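Local coordinates for protein pyoverdine synthetase F (Pseudomonas aeruginosa PAO1, PDB 6CUL) that folds as a Rossmann-like alpha/beta domain around a mixed, mostly parallel beta-sheet and carries n-(4-{[(2-amino-4-oxo-1,4-dihydroquinazolin-6-yl)methyl]amino}benzene-1-carbonyl)-d-glutamic acid in a pocket, at residues Tyr8-Arg13 / Ser35-Leu40; Val56-Asp61 / Asn100-Ser105. All blocks are in the same frame, centred on the assembly; numbering follows the deposited sequence.

In the fold
Contact 1 packs the start of helix 36-46 against Tyr8 of strand 6-9 and Trp10 that follows; contact 2 adds strand 103-105, an outermost strand of the sheet, to strand 55-60, the neighbour of strand 6-9. Their centres lie about 10 Å apart. The junction is partly polar: Asp61 OD1 forms a salt bridge with Arg13 NH1 (2.7 Å) and a probable hydrogen bond with Ser11 OG (2.6 Å). Alongside, Leu12 CD1 packs on Tyr60 CD2 at 3.3 Å. The ligand pocket belongs to neither contact. Its residues include Pro67, Arg68 and Lys72, after strand 55-60, and Thr109, Tyr110 and Arg112, after strand 103-105, so contact 2 joins the strands that precede them.

Contact 1: Tyr8-Arg13 / Ser35-Leu40; sequences YIWSLR and SVLESL
A beta-alpha-beta crossover runs from strand 6-9 through helix 36-46 to strand 55-60; here Tyr8 meets Val36, Leu37 and Leu40 in the first turns of its helix, and Trp10 meets Leu37 and the N-cap Ser35. Leu37 carries most of the helix side. Its CD1 methyl sits squarely over one face of the Tyr8 ring, 3.5 Å from the centroid and 8° off the normal, a CH-pi contact. Leu40 and Val36 come in at the edge of the same ring, near its plane: Leu40 CD2 lies 3.7 Å from Tyr8 CD2, and Val36 CG1 lies 3.3 Å from Tyr8 OH. The ring reaches the helix because CG is anti to the backbone N of Tyr8 (chi1 -170°), which sends the phenol out from the strand. Its hydroxyl also comes within 3.2 Å of Leu37 N, but the angle is too poor for a hydrogen bond; the polar partner of Tyr8 OH is Asp146 OD2, so this buried hydroxyl is satisfied just past strand 142-145. Trp10 makes a second, looser contact. Its CZ3 meets Ser35 CB at the indole edge at 4.2 Å, while CZ2 approaches Leu37 CD2 at 4.3 Å. The indole also turns a face to Tyr8, whose CE1 stands over its rim. Ser35 OG accepts from Glu38 N at 3.0 Å in a fairly straight bond (161°), which fixes the end of the helix that faces Trp10. Beyond these segments, Val36 and Leu40 touch helix 248-271, while Leu37 and Trp10 reach Val58 of strand 55-60. Apolar packing of a connecting helix on the sheet strands it joins is typical of the Rossmann-like alpha/beta fold.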
# COMPACT_ATOMS: atom_id res chain seq x y z
N TYR A 8 5.99 6.92 -5.77
CA TYR A 8 5.19 6.19 -4.83
C TYR A 8 3.74 6.72 -4.72
O TYR A 8 3.51 7.87 -4.79
CB TYR A 8 5.96 6.23 -3.51
CG TYR A 8 5.49 5.36 -2.38
CD1 TYR A 8 4.37 5.66 -1.69
CD2 TYR A 8 6.21 4.29 -2.00
CE1 TYR A 8 3.95 4.91 -0.66
CE2 TYR A 8 5.81 3.52 -0.96
CZ TYR A 8 4.66 3.83 -0.28
OH TYR A 8 4.26 3.09 0.77
N ILE A 9 2.78 5.83 -4.63
CA ILE A 9 1.39 6.21 -4.51
C ILE A 9 0.60 5.52 -3.39
O ILE A 9 0.62 4.35 -3.30
CB ILE A 9 0.59 5.96 -5.83
CG1 ILE A 9 1.33 6.47 -7.04
CG2 ILE A 9 -0.77 6.59 -5.76
CD1 ILE A 9 0.65 6.17 -8.33
N TRP A 10 -0.08 6.28 -2.57
CA TRP A 10 -0.91 5.72 -1.56
C TRP A 10 -2.10 6.62 -1.12
O TRP A 10 -2.01 7.80 -1.08
CB TRP A 10 -0.06 5.34 -0.40
CG TRP A 10 0.50 6.47 0.31
CD1 TRP A 10 0.62 7.72 -0.13
CD2 TRP A 10 1.07 6.45 1.60
NE1 TRP A 10 1.20 8.48 0.79
CE2 TRP A 10 1.50 7.72 1.87
CE3 TRP A 10 1.29 5.46 2.54
CZ2 TRP A 10 2.07 8.03 3.01
CZ3 TRP A 10 1.87 5.78 3.65
CH2 TRP A 10 2.25 7.04 3.89
N SER A 11 -3.19 6.04 -0.78
CA SER A 11 -4.29 6.80 -0.34
C SER A 11 -4.02 7.06 1.11
O SER A 11 -4.07 6.14 1.83
CB SER A 11 -5.54 5.95 -0.41
OG SER A 11 -6.02 5.76 -1.68
N LEU A 12 -3.88 8.29 1.55
CA LEU A 12 -3.64 8.58 2.93
C LEU A 12 -4.68 7.99 3.88
O LEU A 12 -4.35 7.59 4.93
CB LEU A 12 -3.62 10.07 3.15
CG LEU A 12 -2.48 10.87 2.57
CD1 LEU A 12 -2.61 12.31 2.89
CD2 LEU A 12 -1.14 10.38 3.04
N ARG A 13 -5.92 7.91 3.46
CA ARG A 13 -6.96 7.36 4.26
C ARG A 13 -6.71 5.90 4.62
O ARG A 13 -7.08 5.51 5.65
CB ARG A 13 -8.31 7.59 3.60
CG ARG A 13 -8.51 7.12 2.18
CD ARG A 13 -9.60 7.90 1.49
NE ARG A 13 -9.88 7.51 0.15
CZ ARG A 13 -9.09 7.70 -0.86
NH1 ARG A 13 -7.97 8.30 -0.73
NH2 ARG A 13 -9.45 7.28 -2.01
N SER A 35 5.05 2.80 8.56
CA SER A 35 4.51 2.73 7.26
C SER A 35 5.39 2.05 6.25
O SER A 35 6.52 1.83 6.46
CB SER A 35 4.15 4.09 6.76
OG SER A 35 5.24 4.81 6.40
N VAL A 36 4.78 1.67 5.16
CA VAL A 36 5.49 1.10 4.06
C VAL A 36 6.49 2.09 3.48
O VAL A 36 7.53 1.70 3.12
CB VAL A 36 4.57 0.64 2.98
CG1 VAL A 36 5.33 0.15 1.81
CG2 VAL A 36 3.70 -0.44 3.50
N LEU A 37 6.13 3.35 3.37
CA LEU A 37 7.02 4.37 2.91
C LEU A 37 8.18 4.61 3.86
O LEU A 37 9.25 4.76 3.45
CB LEU A 37 6.26 5.65 2.64
CG LEU A 37 6.98 6.80 1.98
CD1 LEU A 37 7.32 6.44 0.58
CD2 LEU A 37 6.23 8.11 2.01
N GLU A 38 7.93 4.60 5.14
CA GLU A 38 9.00 4.78 6.09
C GLU A 38 10.02 3.66 5.98
O GLU A 38 11.16 3.91 6.09
CB GLU A 38 8.52 4.90 7.51
CG GLU A 38 9.60 5.40 8.42
CD GLU A 38 9.11 5.86 9.73
OE1 GLU A 38 7.99 5.62 10.03
OE2 GLU A 38 9.83 6.46 10.47
N SER A 39 9.56 2.45 5.79
CA SER A 39 10.46 1.40 5.61
C SER A 39 11.29 1.58 4.35
O SER A 39 12.41 1.30 4.40
CB SER A 39 9.79 0.04 5.65
OG SER A 39 10.69 -0.85 6.12
N LEU A 40 10.69 2.00 3.25
CA LEU A 40 11.35 2.28 1.99
C LEU A 40 12.32 3.44 2.07
O LEU A 40 13.31 3.41 1.48
CB LEU A 40 10.33 2.49 0.89
CG LEU A 40 10.72 2.58 -0.53
CD1 LEU A 40 11.42 1.33 -0.92
CD2 LEU A 40 9.53 2.77 -1.40

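Contact 2: Val56-Asp61 / Asn100-Ser105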
# COMPACT_ATOMS: atom_id res chain seq x y z
N VAL A 56 11.04 9.82 -6.34
CA VAL A 56 10.81 11.13 -6.89
C VAL A 56 9.54 11.82 -6.45
O VAL A 56 9.57 12.96 -6.18
CB VAL A 56 11.03 11.17 -8.41
CG1 VAL A 56 12.46 10.83 -8.71
CG2 VAL A 56 10.09 10.26 -9.13
N GLY A 57 8.45 11.12 -6.34
CA GLY A 57 7.25 11.75 -5.88
C GLY A 57 6.45 10.87 -4.99
O GLY A 57 6.45 9.70 -5.15
N VAL A 58 5.75 11.44 -4.05
CA VAL A 58 4.93 10.64 -3.15
C VAL A 58 3.48 11.11 -3.29
O VAL A 58 3.00 11.88 -2.53
CB VAL A 58 5.37 10.72 -1.66
CG1 VAL A 58 4.45 9.90 -0.79
CG2 VAL A 58 6.79 10.24 -1.45
N ILE A 59 2.84 10.62 -4.31
CA ILE A 59 1.49 10.91 -4.64
C ILE A 59 0.43 10.29 -3.72
O ILE A 59 0.58 9.24 -3.23
CB ILE A 59 1.28 10.53 -6.12
CG1 ILE A 59 2.41 11.09 -6.99
CG2 ILE A 59 -0.05 11.01 -6.64
CD1 ILE A 59 2.70 10.37 -8.24
N TYR A 60 -0.61 11.01 -3.44
CA TYR A 60 -1.67 10.53 -2.61
C TYR A 60 -2.95 11.00 -3.28
O TYR A 60 -3.00 12.05 -3.80
CB TYR A 60 -1.46 10.97 -1.17
CG TYR A 60 -1.90 12.30 -0.89
CD1 TYR A 60 -1.15 13.40 -1.16
CD2 TYR A 60 -3.12 12.48 -0.38
CE1 TYR A 60 -1.65 14.64 -0.90
CE2 TYR A 60 -3.62 13.70 -0.10
CZ TYR A 60 -2.89 14.76 -0.35
OH TYR A 60 -3.48 15.90 -0.05
N ASP A 61 -3.98 10.21 -3.29
CA ASP A 61 -5.17 10.62 -3.94
C ASP A 61 -6.31 11.23 -3.15
O ASP A 61 -7.27 11.56 -3.74
CB ASP A 61 -5.75 9.43 -4.65
CG ASP A 61 -6.57 8.60 -3.78
OD1 ASP A 61 -6.13 8.17 -2.77
OD2 ASP A 61 -7.66 8.36 -4.13
N ASN A 100 8.47 15.12 3.45
CA ASN A 100 7.22 15.90 3.30
C ASN A 100 7.17 16.78 2.07
O ASN A 100 6.15 16.95 1.49
CB ASN A 100 6.93 16.67 4.55
CG ASN A 100 6.45 15.79 5.63
OD1 ASN A 100 5.39 15.28 5.53
ND2 ASN A 100 7.25 15.57 6.64
N ASP A 101 8.31 17.25 1.65
CA ASP A 101 8.41 17.98 0.46
C ASP A 101 8.04 17.14 -0.74
O ASP A 101 7.83 17.69 -1.72
CB ASP A 101 9.79 18.57 0.32
CG ASP A 101 10.19 19.45 1.47
OD1 ASP A 101 9.44 19.82 2.34
OD2 ASP A 101 11.33 19.77 1.53
N LEU A 102 8.01 15.84 -0.69
CA LEU A 102 7.59 15.09 -1.86
C LEU A 102 6.12 14.73 -2.00
O LEU A 102 5.81 14.08 -2.90
CB LEU A 102 8.40 13.82 -2.00
CG LEU A 102 9.89 13.89 -2.04
CD1 LEU A 102 10.48 12.54 -1.72
CD2 LEU A 102 10.35 14.37 -3.37
N LEU A 103 5.28 15.12 -1.10
CA LEU A 103 3.91 14.80 -1.22
C LEU A 103 3.22 15.48 -2.41
O LEU A 103 3.42 16.67 -2.60
CB LEU A 103 3.24 15.23 0.06
CG LEU A 103 3.55 14.41 1.29
CD1 LEU A 103 2.75 14.88 2.46
CD2 LEU A 103 3.26 12.98 1.00
N LEU A 104 2.43 14.74 -3.16
CA LEU A 104 1.66 15.22 -4.29
C LEU A 104 0.25 14.73 -4.27
O LEU A 104 0.02 13.60 -3.98
CB LEU A 104 2.22 14.66 -5.58
CG LEU A 104 3.49 15.25 -6.08
CD1 LEU A 104 3.88 14.67 -7.40
CD2 LEU A 104 3.24 16.70 -6.23
N SER A 105 -0.72 15.57 -4.60
CA SER A 105 -2.04 15.09 -4.64
C SER A 105 -2.50 15.11 -6.06
O SER A 105 -2.40 16.13 -6.69
CB SER A 105 -3.00 15.92 -3.83
OG SER A 105 -4.19 15.21 -3.59
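Val58, Ile59 and Tyr60 pair in parallel with Leu103, Leu104 and Ser105, adding an outermost strand to the sheet. The tight part is backbone. Val58 N donates to Leu102 O at 2.9 Å and Val58 O receives Leu104 N at 3.0 Å, so Val58 grips the residues flanking Leu103. Leu104 O then accepts Tyr60 N at 2.7 Å, almost along the C=O axis, spanning Ile59. The buried Val58 adds apolar contact on the face it shares with Leu103, its CG1 lying 3.8 Å from Leu103 CD2; on the other face the buried Ile59 rests its CG1 against Leu104 CB, also at 3.8 Å. Toward solvent, Leu104 and Ser105 lie at the partly exposed border, where Ser105 OG gives Tyr60 O merely a weak hydrogen bond of 3.4 Å. The Tyr60 ring nonetheless packs closely: CG between its backbone N and carbonyl carbon (chi1 82°) folds it back over the neighbouring strand, with CD1 3.1 Å from Leu104 O and CE1 3.5 Å from Ser105 CB. Main-chain amides and carbonyls therefore hold this border strand in register, with side chains adding mostly apolar cover.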